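Nucleoside phosphorylase, putative (Trypanosoma brucei, PDB 3BJE) catalyses, as a homodimer, the reversible phosphorolysis of uridine to uracil and ribose 1-phosphate. Local coordinates at residues S218-C223 / I341-A345; V57-Y61 / K336-K340. One frame throughout, in Å; residues are numbered along the deposited sequence.

Interaction 1. Residues S218-C223 / I341-A345; sequences SICAAC and IILEA
In the nucleoside phosphorylase fold, helices flank a central β-structure, and here two of them, 213-228 and 329-348, cross each other through Ala222 and Ala345. Their short segments approach to 8.2 Å between axes, with chain directions 127° apart. Such closeness suits alanine, whose single methyl lets one backbone near the other: Ala345 CB lies 3.5 Å from Ser218 O, and Ala222 CB lies 3.2 Å from Ile341 O, tight for a methyl against a carbonyl. The two methyls also meet each other, CB to CB, at 3.9 Å. Larger residues close the seam at its borders. Toward the strands, Ile219 and Ile342 cross obliquely, and both also rest on Ile144 of strand 142-151; branched aliphatic chains fill this buried layer. Ser218 fits the close approach because it is small. Glu344 begins at the seam, but its chain bends at chi2 (-75°) and carries the carboxylate away to Lys84 and Tyr83. At the Ala222 end of the seam, Ile341 CG2 stands anti to its backbone N and thereby touches both Ala222 CB and Cys223 SG, 3.8 Å from the sulfur.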
ATOM      1  N   SER A 218     -17.369  22.034   2.836  0.50 21.27           N
ATOM      2  CA  SER A 218     -16.260  22.976   2.980  0.50 19.62           C
ATOM      3  C   SER A 218     -15.390  23.038   1.721  0.50 19.79           C
ATOM      4  O   SER A 218     -15.046  24.128   1.249  0.50 21.23           O
ATOM      5  CB  SER A 218     -15.406  22.617   4.199  0.50 20.11           C
ATOM      6  OG  SER A 218     -16.134  22.779   5.406  0.50 21.02           O
ATOM      7  N   ILE A 219     -15.048  21.874   1.173  1.00 19.26           N
ATOM      8  CA  ILE A 219     -14.262  21.806  -0.066  1.00 18.57           C
ATOM      9  C   ILE A 219     -14.974  22.532  -1.230  1.00 19.20           C
ATOM     10  O   ILE A 219     -14.381  23.388  -1.899  1.00 21.63           O
ATOM     11  CB  ILE A 219     -13.921  20.362  -0.454  1.00 20.24           C
ATOM     12  CG1 ILE A 219     -12.987  19.735   0.590  1.00 22.77           C
ATOM     13  CG2 ILE A 219     -13.252  20.340  -1.832  1.00 20.40           C
ATOM     14  CD1 ILE A 219     -12.866  18.201   0.503  1.00 18.92           C
ATOM     15  N   CYS A 220     -16.253  22.220  -1.425  1.00 21.05           N
ATOM     16  CA  CYS A 220     -17.037  22.824  -2.507  1.00 21.16           C
ATOM     17  C   CYS A 220     -17.149  24.331  -2.359  1.00 21.67           C
ATOM     18  O   CYS A 220     -16.995  25.071  -3.337  1.00 22.48           O
ATOM     19  CB  CYS A 220     -18.432  22.203  -2.573  1.00 22.29           C
ATOM     20  SG  CYS A 220     -18.373  20.463  -3.030  1.00 30.09           S
ATOM     21  N   ALA A 221     -17.431  24.781  -1.140  1.00 22.65           N
ATOM     22  CA  ALA A 221     -17.476  26.206  -0.851  1.00 21.71           C
ATOM     23  C   ALA A 221     -16.140  26.874  -1.159  1.00 19.36           C
ATOM     24  O   ALA A 221     -16.109  27.979  -1.694  1.00 23.49           O
ATOM     25  CB  ALA A 221     -17.887  26.449   0.590  1.00 22.49           C
ATOM     26  N   ALA A 222     -15.038  26.207  -0.830  1.00 19.97           N
ATOM     27  CA  ALA A 222     -13.717  26.758  -1.109  1.00 18.47           C
ATOM     28  C   ALA A 222     -13.453  26.855  -2.618  1.00 19.99           C
ATOM     29  O   ALA A 222     -12.853  27.825  -3.081  1.00 20.76           O
ATOM     30  CB  ALA A 222     -12.630  25.955  -0.403  1.00 20.26           C
ATOM     31  N   CYS A 223     -13.916  25.860  -3.377  1.00 19.77           N
ATOM     32  CA  CYS A 223     -13.812  25.895  -4.841  1.00 18.07           C
ATOM     33  C   CYS A 223     -14.580  27.072  -5.405  1.00 18.08           C
ATOM     34  O   CYS A 223     -14.064  27.828  -6.228  1.00 21.91           O
ATOM     35  CB  CYS A 223     -14.368  24.622  -5.469  1.00 19.27           C
ATOM     36  SG  CYS A 223     -13.339  23.156  -5.201  1.00 22.55           S
ATOM     37  N   ILE A 341      -7.190  25.904  -2.194  1.00 23.29           N
ATOM     38  CA  ILE A 341      -8.588  25.550  -1.972  1.00 23.76           C
ATOM     39  C   ILE A 341      -8.739  24.603  -0.768  1.00 21.86           C
ATOM     40  O   ILE A 341      -9.635  24.788   0.058  1.00 24.33           O
ATOM     41  CB  ILE A 341      -9.199  24.904  -3.249  1.00 24.28           C
ATOM     42  CG1 ILE A 341      -9.471  25.982  -4.303  1.00 23.48           C
ATOM     43  CG2 ILE A 341     -10.461  24.112  -2.928  1.00 21.52           C
ATOM     44  CD1 ILE A 341      -9.672  25.443  -5.708  1.00 22.16           C
ATOM     45  N   ILE A 342      -7.892  23.578  -0.695  1.00 20.56           N
ATOM     46  CA  ILE A 342      -7.983  22.603   0.402  1.00 22.26           C
ATOM     47  C   ILE A 342      -7.561  23.197   1.754  1.00 23.37           C
ATOM     48  O   ILE A 342      -8.161  22.877   2.778  1.00 22.69           O
ATOM     49  CB  ILE A 342      -7.201  21.307   0.086  1.00 22.41           C
ATOM     50  CG1 ILE A 342      -7.847  20.594  -1.105  1.00 23.35           C
ATOM     51  CG2 ILE A 342      -7.186  20.378   1.301  1.00 22.77           C
ATOM     52  CD1 ILE A 342      -9.285  20.202  -0.849  1.00 23.75           C
ATOM     53  N   LEU A 343      -6.550  24.065   1.764  1.00 22.55           N
ATOM     54  CA  LEU A 343      -6.168  24.751   3.004  1.00 23.01           C
ATOM     55  C   LEU A 343      -7.329  25.614   3.489  1.00 22.65           C
ATOM     56  O   LEU A 343      -7.666  25.622   4.684  1.00 23.61           O
ATOM     57  CB  LEU A 343      -4.896  25.576   2.806  1.00 22.18           C
ATOM     58  CG  LEU A 343      -3.597  24.752   2.787  1.00 23.49           C
ATOM     59  CD1 LEU A 343      -2.411  25.544   2.218  1.00 23.93           C
ATOM     60  CD2 LEU A 343      -3.260  24.210   4.177  1.00 25.85           C
ATOM     61  N   GLU A 344      -7.955  26.338   2.561  1.00 21.99           N
ATOM     62  CA  GLU A 344      -9.109  27.157   2.900  1.00 22.56           C
ATOM     63  C   GLU A 344     -10.230  26.300   3.472  1.00 21.77           C
ATOM     64  O   GLU A 344     -10.838  26.658   4.477  1.00 22.30           O
ATOM     65  CB  GLU A 344      -9.617  27.930   1.689  1.00 25.09           C
ATOM     66  CG  GLU A 344      -8.672  29.042   1.238  1.00 25.38           C
ATOM     67  CD  GLU A 344      -8.685  30.269   2.137  1.00 28.79           C
ATOM     68  OE1 GLU A 344      -9.734  30.570   2.744  1.00 32.55           O
ATOM     69  OE2 GLU A 344      -7.636  30.937   2.213  1.00 29.23           O
ATOM     70  N   ALA A 345     -10.508  25.172   2.826  1.00 23.20           N
ATOM     71  CA  ALA A 345     -11.606  24.315   3.254  1.00 21.31           C
ATOM     72  C   ALA A 345     -11.320  23.738   4.627  1.00 22.96           C
ATOM     73  O   ALA A 345     -12.207  23.651   5.471  1.00 21.53           O
ATOM     74  CB  ALA A 345     -11.852  23.177   2.223  1.00 22.65           C
TER

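Interaction 2. Residues V57-Y61 / K336-K340; sequences VISGY and KRCIK
Ile339 meets Val57, Ile58 and Tyr61 where helix 54-59 and the turn after it pack against helix 329-348, on the outer helical layer of the nucleoside phosphorylase fold. The isoleucine points at the other segment and spreads its branches among three partners. With CG1 beside the backbone N and opposite the carbonyl carbon (chi1 -70°) and the arm then extended, CD1 is carried forward to Val57 CG1, 3.7 Å away, and the two side chains cross at about a right angle. Ile58 meets the same arm obliquely, with its own CG1 3.9 Å from Ile339 CG1. A β-branched chain suits this place, since the second branch, CG2, is turned to the tyrosine and sits 3.7 Å from Tyr61 CD1. On the inner side, Ile58 also touches Ile47 and Val49 of strand 45-49, and Ile339 touches Leu146 of strand 142-151, which makes this the buried half of the contact.

Tyr61 covers the more open half. The tyrosine side chain crosses that of Ile339 at about a right angle, and Ile339 CG2 approaches the ring obliquely. The carbonyl Ile58 O lies in the plane of the ring, at its edge, and also accepts the backbone N-H of Tyr61 at 2.9 Å (N to O), the bond that closes the turn through Ser59 and Gly60. An aromatic residue with a polar end fits this border, as the hydroxyl is carried beyond the isoleucine to the exposed Lys336. That lysine offers its aliphatic stem, running across the tyrosine, while its chain bends only at chi4 (-47°), near the amine. Tyr61 OH thus rests against methylenes, 3.3 Å from Lys336 CB and equally far from Lys336 CG.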
ATOM      1  N   VAL A  57       5.651  21.348  -1.127  1.00 24.37           N
ATOM      2  CA  VAL A  57       4.847  22.252  -1.927  1.00 24.29           C
ATOM      3  C   VAL A  57       3.738  22.847  -1.052  1.00 21.86           C
ATOM      4  O   VAL A  57       3.503  24.062  -1.053  1.00 22.96           O
ATOM      5  CB  VAL A  57       4.239  21.559  -3.176  1.00 25.23           C
ATOM      6  CG1 VAL A  57       3.595  22.604  -4.078  1.00 26.35           C
ATOM      7  CG2 VAL A  57       5.301  20.757  -3.936  1.00 25.29           C
ATOM      8  N   ILE A  58       3.074  21.992  -0.284  1.00 20.14           N
ATOM      9  CA  ILE A  58       1.998  22.419   0.595  1.00 20.73           C
ATOM     10  C   ILE A  58       2.515  23.289   1.746  1.00 21.05           C
ATOM     11  O   ILE A  58       1.938  24.322   2.050  1.00 20.95           O
ATOM     12  CB  ILE A  58       1.203  21.216   1.142  1.00 22.43           C
ATOM     13  CG1 ILE A  58       0.437  20.573  -0.009  1.00 21.71           C
ATOM     14  CG2 ILE A  58       0.238  21.654   2.235  1.00 22.65           C
ATOM     15  CD1 ILE A  58      -0.288  19.284   0.371  1.00 24.83           C
ATOM     16  N   SER A  59       3.601  22.890   2.383  1.00 20.85           N
ATOM     17  CA  SER A  59       4.059  23.630   3.570  1.00 21.32           C
ATOM     18  C   SER A  59       4.533  25.021   3.191  1.00 21.42           C
ATOM     19  O   SER A  59       4.547  25.921   4.034  1.00 21.50           O
ATOM     20  CB  SER A  59       5.149  22.879   4.333  1.00 22.70           C
ATOM     21  OG  SER A  59       6.343  22.810   3.598  1.00 23.16           O
ATOM     22  N   GLY A  60       4.897  25.203   1.926  1.00 21.76           N
ATOM     23  CA  GLY A  60       5.259  26.522   1.411  1.00 22.07           C
ATOM     24  C   GLY A  60       4.114  27.518   1.466  1.00 22.68           C
ATOM     25  O   GLY A  60       4.342  28.721   1.431  1.00 22.63           O
ATOM     26  N   TYR A  61       2.884  27.018   1.546  1.00 22.30           N
ATOM     27  CA  TYR A  61       1.691  27.863   1.663  1.00 21.71           C
ATOM     28  C   TYR A  61       1.320  28.172   3.111  1.00 20.65           C
ATOM     29  O   TYR A  61       0.435  28.982   3.357  1.00 20.08           O
ATOM     30  CB  TYR A  61       0.486  27.208   0.965  1.00 24.76           C
ATOM     31  CG  TYR A  61       0.603  27.205  -0.536  1.00 27.74           C
ATOM     32  CD1 TYR A  61       1.250  26.178  -1.194  1.00 26.88           C
ATOM     33  CD2 TYR A  61       0.075  28.245  -1.298  1.00 32.92           C
ATOM     34  CE1 TYR A  61       1.376  26.168  -2.573  1.00 31.02           C
ATOM     35  CE2 TYR A  61       0.190  28.248  -2.689  1.00 33.49           C
ATOM     36  CZ  TYR A  61       0.841  27.203  -3.319  1.00 31.88           C
ATOM     37  OH  TYR A  61       0.967  27.199  -4.693  1.00 33.96           O
ATOM     38  N   LYS A 336      -1.371  23.767  -7.533  1.00 23.62           N
ATOM     39  CA  LYS A 336      -1.205  25.001  -6.764  1.00 24.62           C
ATOM     40  C   LYS A 336      -2.565  25.613  -6.393  1.00 23.00           C
ATOM     41  O   LYS A 336      -2.769  26.020  -5.256  1.00 25.23           O
ATOM     42  CB  LYS A 336      -0.317  26.006  -7.510  1.00 25.50           C
ATOM     43  CG  LYS A 336       1.138  25.562  -7.558  1.00 30.00           C
ATOM     44  CD  LYS A 336       2.065  26.591  -8.173  1.00 33.21           C
ATOM     45  CE  LYS A 336       3.352  25.925  -8.703  1.00 39.46           C
ATOM     46  NZ  LYS A 336       3.976  24.967  -7.734  1.00 43.32           N
ATOM     47  N   ARG A 337      -3.504  25.626  -7.335  1.00 23.78           N
ATOM     48  CA  ARG A 337      -4.851  26.144  -7.051  1.00 23.00           C
ATOM     49  C   ARG A 337      -5.543  25.283  -6.008  1.00 23.23           C
ATOM     50  O   ARG A 337      -6.198  25.782  -5.107  1.00 24.19           O
ATOM     51  CB  ARG A 337      -5.716  26.168  -8.313  1.00 22.77           C
ATOM     52  CG  ARG A 337      -5.228  27.120  -9.385  1.00 20.25           C
ATOM     53  CD  ARG A 337      -6.258  27.234 -10.498  1.00 23.88           C
ATOM     54  NE  ARG A 337      -6.305  26.026 -11.321  1.00 23.03           N
ATOM     55  CZ  ARG A 337      -5.557  25.817 -12.403  1.00 24.89           C
ATOM     56  NH1 ARG A 337      -4.691  26.725 -12.845  1.00 28.49           N
ATOM     57  NH2 ARG A 337      -5.690  24.679 -13.068  1.00 26.39           N
ATOM     58  N   CYS A 338      -5.404  23.970  -6.146  1.00 21.63           N
ATOM     59  CA  CYS A 338      -6.138  23.045  -5.303  1.00 22.84           C
ATOM     60  C   CYS A 338      -5.571  23.006  -3.889  1.00 22.51           C
ATOM     61  O   CYS A 338      -6.319  22.775  -2.939  1.00 23.65           O
ATOM     62  CB  CYS A 338      -6.153  21.654  -5.928  1.00 24.25           C
ATOM     63  SG  CYS A 338      -7.137  21.636  -7.448  1.00 22.40           S
ATOM     64  N   ILE A 339      -4.260  23.210  -3.755  1.00 22.22           N
ATOM     65  CA  ILE A 339      -3.649  23.290  -2.426  1.00 21.77           C
ATOM     66  C   ILE A 339      -4.295  24.429  -1.644  1.00 22.96           C
ATOM     67  O   ILE A 339      -4.697  24.248  -0.499  1.00 21.87           O
ATOM     68  CB  ILE A 339      -2.124  23.475  -2.474  1.00 21.34           C
ATOM     69  CG1 ILE A 339      -1.447  22.192  -2.964  1.00 21.57           C
ATOM     70  CG2 ILE A 339      -1.567  23.848  -1.076  1.00 20.33           C
ATOM     71  CD1 ILE A 339      -0.005  22.392  -3.395  1.00 23.66           C
ATOM     72  N   LYS A 340      -4.399  25.602  -2.266  1.00 23.29           N
ATOM     73  CA  LYS A 340      -5.001  26.746  -1.594  1.00 25.55           C
ATOM     74  C   LYS A 340      -6.460  26.475  -1.248  1.00 24.76           C
ATOM     75  O   LYS A 340      -6.919  26.781  -0.153  1.00 25.14           O
ATOM     76  CB  LYS A 340      -4.908  28.010  -2.454  1.00 26.72           C
ATOM     77  CG  LYS A 340      -5.321  29.240  -1.687  1.00 34.73           C
ATOM     78  CD  LYS A 340      -5.197  30.508  -2.517  1.00 39.54           C
ATOM     79  CE  LYS A 340      -5.661  31.730  -1.724  1.00 44.17           C
ATOM     80  NZ  LYS A 340      -7.037  31.546  -1.181  1.00 46.31           N
TER

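From the N terminus, the chain first supplies 57-61, on helix 54-59 and the loop that follows, and then 218-223 on helix 213-228; both are met by the last helix, 329-348. Its middle part, 336-340, closes the loop of interaction 2 over 274 intervening residues, and the next turn, 341-345, closes that of interaction 1 over 117. The segments alternate along the sequence, so the two loops cross. The C-terminal helix therefore ties an early helix and a middle one to a single layer beside strands 45-49 and 142-151. With centres 12 Å apart, the contacts touch directly, as Leu343 CD1 packs 3.6 Å from Tyr61 CB.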